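Local coordinates for DyP (Bjerkandera adusta, PDB 3VXJ), which is a heme b peroxidase of the dye-decolorizing family that probably uses hydrogen peroxide to oxidise dyes and phenolic compounds, at residues A[24-29]-A[353-358]; A[220-225]-A[332-337]. All coordinates share one frame; numbering follows the deposited sequence.

Contact 1: residues A[24-29]-A[353-358]; sequences ERFVFF and GLLFVE. With HEM (protoporphyrin IX containing Fe), chain B.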
# COMPACT_ATOMS: atom_id res chain seq x y z
N GLU A 24 0.95 -5.15 -13.36
CA GLU A 24 -0.23 -4.32 -13.17
C GLU A 24 -0.03 -2.97 -13.83
O GLU A 24 1.10 -2.45 -13.83
CB GLU A 24 -0.53 -4.15 -11.68
CG GLU A 24 -1.89 -3.54 -11.36
CD GLU A 24 -2.14 -3.42 -9.87
OE1 GLU A 24 -1.24 -3.74 -9.06
OE2 GLU A 24 -3.25 -2.98 -9.50
N ARG A 25 -1.10 -2.42 -14.40
CA ARG A 25 -1.06 -1.10 -15.01
C ARG A 25 -2.18 -0.24 -14.45
O ARG A 25 -3.32 -0.69 -14.30
CB ARG A 25 -1.20 -1.19 -16.52
CG ARG A 25 -1.09 0.16 -17.24
CD ARG A 25 -1.00 -0.01 -18.74
NE ARG A 25 0.25 -0.65 -19.12
CZ ARG A 25 0.50 -1.17 -20.32
NH1 ARG A 25 -0.43 -1.11 -21.27
NH2 ARG A 25 1.67 -1.73 -20.56
N PHE A 26 -1.84 1.00 -14.13
CA PHE A 26 -2.79 1.98 -13.65
C PHE A 26 -2.97 2.99 -14.77
O PHE A 26 -2.03 3.70 -15.13
CB PHE A 26 -2.27 2.65 -12.39
CG PHE A 26 -2.05 1.70 -11.23
CD1 PHE A 26 -3.02 1.57 -10.25
CD2 PHE A 26 -0.88 0.93 -11.13
CE1 PHE A 26 -2.84 0.69 -9.18
CE2 PHE A 26 -0.70 0.05 -10.07
CZ PHE A 26 -1.68 -0.07 -9.10
N VAL A 27 -4.16 3.00 -15.37
CA VAL A 27 -4.46 3.89 -16.49
C VAL A 27 -5.29 5.05 -15.94
O VAL A 27 -6.48 4.89 -15.62
CB VAL A 27 -5.22 3.18 -17.63
CG1 VAL A 27 -5.47 4.14 -18.78
CG2 VAL A 27 -4.45 1.95 -18.14
N PHE A 28 -4.64 6.20 -15.80
CA PHE A 28 -5.28 7.39 -15.27
C PHE A 28 -5.93 8.16 -16.40
O PHE A 28 -5.32 8.33 -17.46
CB PHE A 28 -4.27 8.26 -14.51
CG PHE A 28 -3.62 7.55 -13.35
CD1 PHE A 28 -4.25 7.51 -12.11
CD2 PHE A 28 -2.42 6.87 -13.52
CE1 PHE A 28 -3.66 6.83 -11.04
CE2 PHE A 28 -1.84 6.18 -12.46
CZ PHE A 28 -2.45 6.16 -11.23
N PHE A 29 -7.15 8.61 -16.20
CA PHE A 29 -7.90 9.23 -17.28
C PHE A 29 -8.70 10.45 -16.84
O PHE A 29 -8.96 10.66 -15.64
CB PHE A 29 -8.81 8.20 -17.97
CG PHE A 29 -9.93 7.70 -17.10
CD1 PHE A 29 -11.17 8.34 -17.11
CD2 PHE A 29 -9.75 6.60 -16.26
CE1 PHE A 29 -12.20 7.90 -16.30
CE2 PHE A 29 -10.78 6.15 -15.46
CZ PHE A 29 -12.01 6.80 -15.47
N GLY A 353 10.59 1.75 -8.08
CA GLY A 353 9.90 2.07 -6.84
C GLY A 353 8.69 1.21 -6.58
O GLY A 353 8.69 0.02 -6.89
N LEU A 354 7.66 1.82 -6.02
CA LEU A 354 6.46 1.12 -5.59
C LEU A 354 5.25 1.91 -6.03
O LEU A 354 5.15 3.11 -5.80
CB LEU A 354 6.44 0.94 -4.06
CG LEU A 354 5.37 -0.01 -3.48
CD1 LEU A 354 5.63 -1.47 -3.90
CD2 LEU A 354 5.31 0.10 -1.95
N LEU A 355 4.34 1.21 -6.70
CA LEU A 355 3.00 1.72 -6.95
C LEU A 355 2.14 1.24 -5.80
O LEU A 355 1.69 0.09 -5.77
CB LEU A 355 2.48 1.25 -8.32
CG LEU A 355 3.43 1.59 -9.47
CD1 LEU A 355 2.88 1.11 -10.81
CD2 LEU A 355 3.74 3.07 -9.54
N PHE A 356 1.95 2.13 -4.83
CA PHE A 356 1.36 1.80 -3.54
C PHE A 356 -0.15 2.02 -3.58
O PHE A 356 -0.64 3.05 -4.08
CB PHE A 356 2.03 2.65 -2.47
CG PHE A 356 1.41 2.53 -1.11
CD1 PHE A 356 1.89 1.60 -0.19
CD2 PHE A 356 0.38 3.39 -0.72
CE1 PHE A 356 1.32 1.49 1.07
CE2 PHE A 356 -0.17 3.31 0.55
CZ PHE A 356 0.29 2.36 1.44
N VAL A 357 -0.88 1.03 -3.06
CA VAL A 357 -2.34 1.01 -3.09
C VAL A 357 -2.83 0.56 -1.73
O VAL A 357 -2.48 -0.54 -1.28
CB VAL A 357 -2.83 0.00 -4.15
CG1 VAL A 357 -4.34 -0.16 -4.09
CG2 VAL A 357 -2.39 0.44 -5.55
N GLU A 358 -3.64 1.39 -1.08
CA GLU A 358 -4.20 1.04 0.22
C GLU A 358 -5.68 1.39 0.25
O GLU A 358 -6.05 2.51 -0.10
CB GLU A 358 -3.46 1.77 1.33
CG GLU A 358 -3.78 1.28 2.74
CD GLU A 358 -2.80 1.77 3.80
OE1 GLU A 358 -2.19 2.82 3.62
OE2 GLU A 358 -2.64 1.05 4.82
CHA HEM B . 4.01 -3.59 5.70
CHB HEM B . 7.25 -2.00 2.48
CHC HEM B . 4.96 2.25 2.21
CHD HEM B . 1.69 0.68 5.40
C1A HEM B . 5.10 -3.52 4.88
C2A HEM B . 6.10 -4.55 4.72
C3A HEM B . 7.00 -4.10 3.84
C4A HEM B . 6.58 -2.79 3.39
CMA HEM B . 8.26 -4.83 3.33
CAA HEM B . 6.12 -5.88 5.51
CBA HEM B . 5.34 -7.03 4.88
CGA HEM B . 3.84 -6.88 4.97
O1A HEM B . 3.26 -7.01 6.06
O2A HEM B . 3.21 -6.67 3.89
C1B HEM B . 6.91 -0.72 2.11
C2B HEM B . 7.62 0.11 1.16
C3B HEM B . 6.99 1.29 1.08
C4B HEM B . 5.85 1.23 1.98
CMB HEM B . 8.90 -0.34 0.42
CAB HEM B . 7.33 2.51 0.20
CBB HEM B . 8.03 2.40 -0.93
C1C HEM B . 3.91 2.21 3.09
C2C HEM B . 3.01 3.31 3.39
C3C HEM B . 2.11 2.88 4.29
C4C HEM B . 2.41 1.49 4.57
CMC HEM B . 3.11 4.71 2.75
CAC HEM B . 0.93 3.64 4.93
CBC HEM B . 1.02 4.94 5.26
C1D HEM B . 1.98 -0.63 5.71
C2D HEM B . 1.12 -1.47 6.51
C3D HEM B . 1.84 -2.78 6.61
C4D HEM B . 3.06 -2.61 5.86
CMD HEM B . -0.23 -1.15 7.16
CAD HEM B . 1.33 -3.99 7.40
CBD HEM B . 1.69 -3.77 8.86
CGD HEM B . 1.19 -4.90 9.73
O1D HEM B . 2.02 -5.45 10.51
O2D HEM B . -0.01 -5.24 9.66
NA HEM B . 5.44 -2.46 4.07
NB HEM B . 5.84 0.01 2.62
NC HEM B . 3.53 1.13 3.86
ND HEM B . 3.11 -1.34 5.31
FE HEM B . 4.52 -0.63 4.01
O HOH W 1 3.44 -1.43 2.54
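Phe-26 and Leu-355 mark the closest approach of strands 24-29 and 353-358, with their CA atoms 8.9 Å apart, a sheet-to-sheet spacing that no backbone hydrogen bond spans. Each strand belongs to its own four-stranded antiparallel sheet of order 2-3-1-4, and the contact joins the two halves of the dimeric alpha+beta barrel fold of the DyP family. Its interface is wholly apolar and buried. The bond from CA to CB of Phe-26 points toward the other strand, and with CG anti to the carbonyl carbon (chi1 -62°) the ring's CD2, CE2 and CZ are carried up to two aliphatic side chains, which meet it obliquely. The side chains of Phe-26 and Leu-355 slide past each other in opposite directions, CD2 of Phe-26 lying 3.8 Å from CD1 of Leu-355, while Val-357 comes from the opposite direction to set its CG2 3.7 Å from CZ of Phe-26. Phe-220 also meets the Phe-26 ring.

Phe-356, between these two, faces the other way, onto the heme. Its CE1 lies 3.4 Å from C1C of the porphyrin, on the side of the iron that carries the water. With an alanine here the phenyl ring is lost, which would probably open a gap against pyrrole ring C. Further along the strand, Glu-358 brings OE1 to 3.5 Å from the vinyl carbon CAC.

Contact 2: residues A[220-225]-A[332-337]; sequences FRHFQQ and IPYGPE. With HEM (protoporphyrin IX containing Fe), chain B.
Tyr-334 reaches across to His-222 with its phenol group, and the two side chains cross at about a right angle, their ring planes 65° apart and centroids 5.2 Å from each other. The contact between them is a hydrogen bond: NE2 of His-222 donates to OH of Tyr-334 at 2.9 Å, with an N-H...O angle of 156° and the hydroxyl near the imidazole plane. To get there Tyr-334 adopts the less roomy first torsion, CG lying between the backbone N and the carbonyl carbon (chi1 79°). At the edge of its ring, CE2 of Tyr-334 comes 3.3 Å from the backbone O of Phe-223, and its OH lies 3.8 Å from CB of Gln-224. Strands 216-225 and 328-334, separated in the C-terminal sheet by strand 353-360, are thus bridged by two side chains that both pack on Leu-355. The ring of Phe-223 leads away from Tyr-334 to the heme, where CZ touches the methyl CMC at 3.6 Å.

The phenol oxygen is gripped twice, by His-222 and by Asp-351 OD1, and the two bonds hold it in place. Since it accepts the imidazole N-H, its own hydrogen is probably directed at OD1 of Asp-351, joining histidine, tyrosine and aspartate in a chain of hydrogen bonds.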
# COMPACT_ATOMS: atom_id res chain seq x y z
N PHE A 220 -3.73 6.00 -3.50
CA PHE A 220 -2.68 5.65 -4.43
C PHE A 220 -1.48 6.57 -4.20
O PHE A 220 -1.63 7.78 -4.05
CB PHE A 220 -3.16 5.80 -5.89
CG PHE A 220 -2.09 5.48 -6.88
CD1 PHE A 220 -1.81 4.16 -7.19
CD2 PHE A 220 -1.33 6.48 -7.48
CE1 PHE A 220 -0.79 3.84 -8.08
CE2 PHE A 220 -0.31 6.16 -8.36
CZ PHE A 220 -0.05 4.84 -8.66
N ARG A 221 -0.29 5.98 -4.16
CA ARG A 221 0.96 6.74 -4.06
C ARG A 221 1.99 6.21 -5.04
O ARG A 221 2.25 5.00 -5.06
CB ARG A 221 1.54 6.68 -2.65
CG ARG A 221 0.60 7.12 -1.54
CD ARG A 221 0.58 8.63 -1.36
NE ARG A 221 1.67 9.07 -0.49
CZ ARG A 221 2.18 10.31 -0.47
NH1 ARG A 221 1.76 11.25 -1.31
NH2 ARG A 221 3.16 10.60 0.38
N HIS A 222 2.56 7.10 -5.85
CA HIS A 222 3.65 6.71 -6.71
C HIS A 222 4.95 7.03 -5.98
O HIS A 222 5.30 8.20 -5.82
CB HIS A 222 3.57 7.46 -8.03
CG HIS A 222 4.78 7.31 -8.90
ND1 HIS A 222 5.05 8.16 -9.95
CD2 HIS A 222 5.79 6.41 -8.87
CE1 HIS A 222 6.18 7.79 -10.53
NE2 HIS A 222 6.66 6.75 -9.88
N PHE A 223 5.65 6.00 -5.50
CA PHE A 223 6.91 6.21 -4.77
C PHE A 223 8.08 5.81 -5.65
O PHE A 223 8.08 4.72 -6.22
CB PHE A 223 7.00 5.32 -3.53
CG PHE A 223 6.01 5.65 -2.46
CD1 PHE A 223 5.95 6.92 -1.89
CD2 PHE A 223 5.17 4.64 -1.97
CE1 PHE A 223 5.03 7.19 -0.87
CE2 PHE A 223 4.26 4.90 -0.95
CZ PHE A 223 4.19 6.18 -0.39
N GLN A 224 9.08 6.68 -5.75
CA GLN A 224 10.36 6.30 -6.32
C GLN A 224 11.27 5.87 -5.18
O GLN A 224 11.36 6.57 -4.17
CB GLN A 224 10.96 7.47 -7.10
CG GLN A 224 12.27 7.13 -7.78
CD GLN A 224 12.69 8.16 -8.81
OE1 GLN A 224 11.92 9.04 -9.19
NE2 GLN A 224 13.92 8.03 -9.29
N GLN A 225 11.97 4.76 -5.34
CA GLN A 225 12.89 4.26 -4.31
C GLN A 225 14.35 4.42 -4.70
O GLN A 225 14.73 4.24 -5.87
CB GLN A 225 12.58 2.79 -3.98
CG GLN A 225 11.27 2.62 -3.19
CD GLN A 225 10.82 1.18 -3.06
OE1 GLN A 225 9.90 0.75 -3.76
NE2 GLN A 225 11.44 0.43 -2.17
N ILE A 332 2.38 -2.82 -5.91
CA ILE A 332 3.25 -3.57 -6.81
C ILE A 332 4.52 -2.76 -7.08
O ILE A 332 4.46 -1.55 -7.28
CB ILE A 332 2.51 -3.95 -8.13
CG1 ILE A 332 3.32 -4.98 -8.93
CG2 ILE A 332 2.17 -2.71 -8.96
CD1 ILE A 332 2.58 -5.60 -10.09
N PRO A 333 5.69 -3.43 -7.09
CA PRO A 333 6.91 -2.72 -7.47
C PRO A 333 6.90 -2.29 -8.92
O PRO A 333 6.13 -2.85 -9.72
CB PRO A 333 8.01 -3.77 -7.26
CG PRO A 333 7.42 -4.73 -6.26
CD PRO A 333 5.98 -4.82 -6.67
N TYR A 334 7.75 -1.33 -9.29
CA TYR A 334 7.96 -1.01 -10.69
C TYR A 334 9.43 -0.75 -10.95
O TYR A 334 10.18 -0.40 -10.03
CB TYR A 334 7.11 0.18 -11.16
CG TYR A 334 7.66 1.54 -10.78
CD1 TYR A 334 8.58 2.20 -11.60
CD2 TYR A 334 7.24 2.18 -9.61
CE1 TYR A 334 9.10 3.45 -11.26
CE2 TYR A 334 7.76 3.44 -9.26
CZ TYR A 334 8.67 4.06 -10.09
OH TYR A 334 9.14 5.30 -9.70
N GLY A 335 9.82 -0.91 -12.21
CA GLY A 335 11.15 -0.54 -12.65
C GLY A 335 12.10 -1.71 -12.68
O GLY A 335 11.78 -2.79 -12.19
N PRO A 336 13.28 -1.49 -13.27
CA PRO A 336 14.26 -2.55 -13.45
C PRO A 336 14.96 -2.93 -12.16
O PRO A 336 14.95 -2.16 -11.19
CB PRO A 336 15.28 -1.92 -14.42
CG PRO A 336 15.20 -0.46 -14.10
CD PRO A 336 13.75 -0.21 -13.81
N GLU A 337 15.57 -4.11 -12.15
CA GLU A 337 16.44 -4.52 -11.07
C GLU A 337 17.61 -3.55 -10.92
O GLU A 337 17.99 -2.87 -11.88
CB GLU A 337 16.93 -5.95 -11.30
CG GLU A 337 15.80 -6.97 -11.20
CD GLU A 337 15.20 -7.01 -9.81
OE1 GLU A 337 15.84 -7.63 -8.93
OE2 GLU A 337 14.12 -6.43 -9.59
CHA HEM B . 4.01 -3.59 5.70
CHB HEM B . 7.25 -2.00 2.48
CHC HEM B . 4.96 2.25 2.21
CHD HEM B . 1.69 0.68 5.40
C1A HEM B . 5.10 -3.52 4.88
C2A HEM B . 6.10 -4.55 4.72
C3A HEM B . 7.00 -4.10 3.84
C4A HEM B . 6.58 -2.79 3.39
CMA HEM B . 8.26 -4.83 3.33
CAA HEM B . 6.12 -5.88 5.51
CBA HEM B . 5.34 -7.03 4.88
CGA HEM B . 3.84 -6.88 4.97
O1A HEM B . 3.26 -7.01 6.06
O2A HEM B . 3.21 -6.67 3.89
C1B HEM B . 6.91 -0.72 2.11
C2B HEM B . 7.62 0.11 1.16
C3B HEM B . 6.99 1.29 1.08
C4B HEM B . 5.85 1.23 1.98
CMB HEM B . 8.90 -0.34 0.42
CAB HEM B . 7.33 2.51 0.20
CBB HEM B . 8.03 2.40 -0.93
C1C HEM B . 3.91 2.21 3.09
C2C HEM B . 3.01 3.31 3.39
C3C HEM B . 2.11 2.88 4.29
C4C HEM B . 2.41 1.49 4.57
CMC HEM B . 3.11 4.71 2.75
CAC HEM B . 0.93 3.64 4.93
CBC HEM B . 1.02 4.94 5.26
C1D HEM B . 1.98 -0.63 5.71
C2D HEM B . 1.12 -1.47 6.51
C3D HEM B . 1.84 -2.78 6.61
C4D HEM B . 3.06 -2.61 5.86
CMD HEM B . -0.23 -1.15 7.16
CAD HEM B . 1.33 -3.99 7.40
CBD HEM B . 1.69 -3.77 8.86
CGD HEM B . 1.19 -4.90 9.73
O1D HEM B . 2.02 -5.45 10.51
O2D HEM B . -0.01 -5.24 9.66
NA HEM B . 5.44 -2.46 4.07
NB HEM B . 5.84 0.01 2.62
NC HEM B . 3.53 1.13 3.86
ND HEM B . 3.11 -1.34 5.31
FE HEM B . 4.52 -0.63 4.01
O HOH W 1 3.44 -1.43 2.54

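How the contacts relate
The centres of contacts 1 and 2 lie 9 Å apart, and strand 353-360 is common ground: it supplies one side of contact 1 and runs between the two strands of contact 2. Probable backbone hydrogen bonds stitch them together, Leu-355 N to Ile-332 O at 2.8 Å and Phe-356 N to Arg-221 O at 2.9 Å. Leu-355, which packs on Phe-26 in contact 1, also touches His-222 and Tyr-334 of contact 2. Beyond the sheet both contacts reach the heme, whose FE is bound by the O of a water at 2.0 Å and by the axial ligand His-308; Leu-354, Phe-356 and Glu-358 from one, Phe-223 and Gln-225 from the other, line its pocket together.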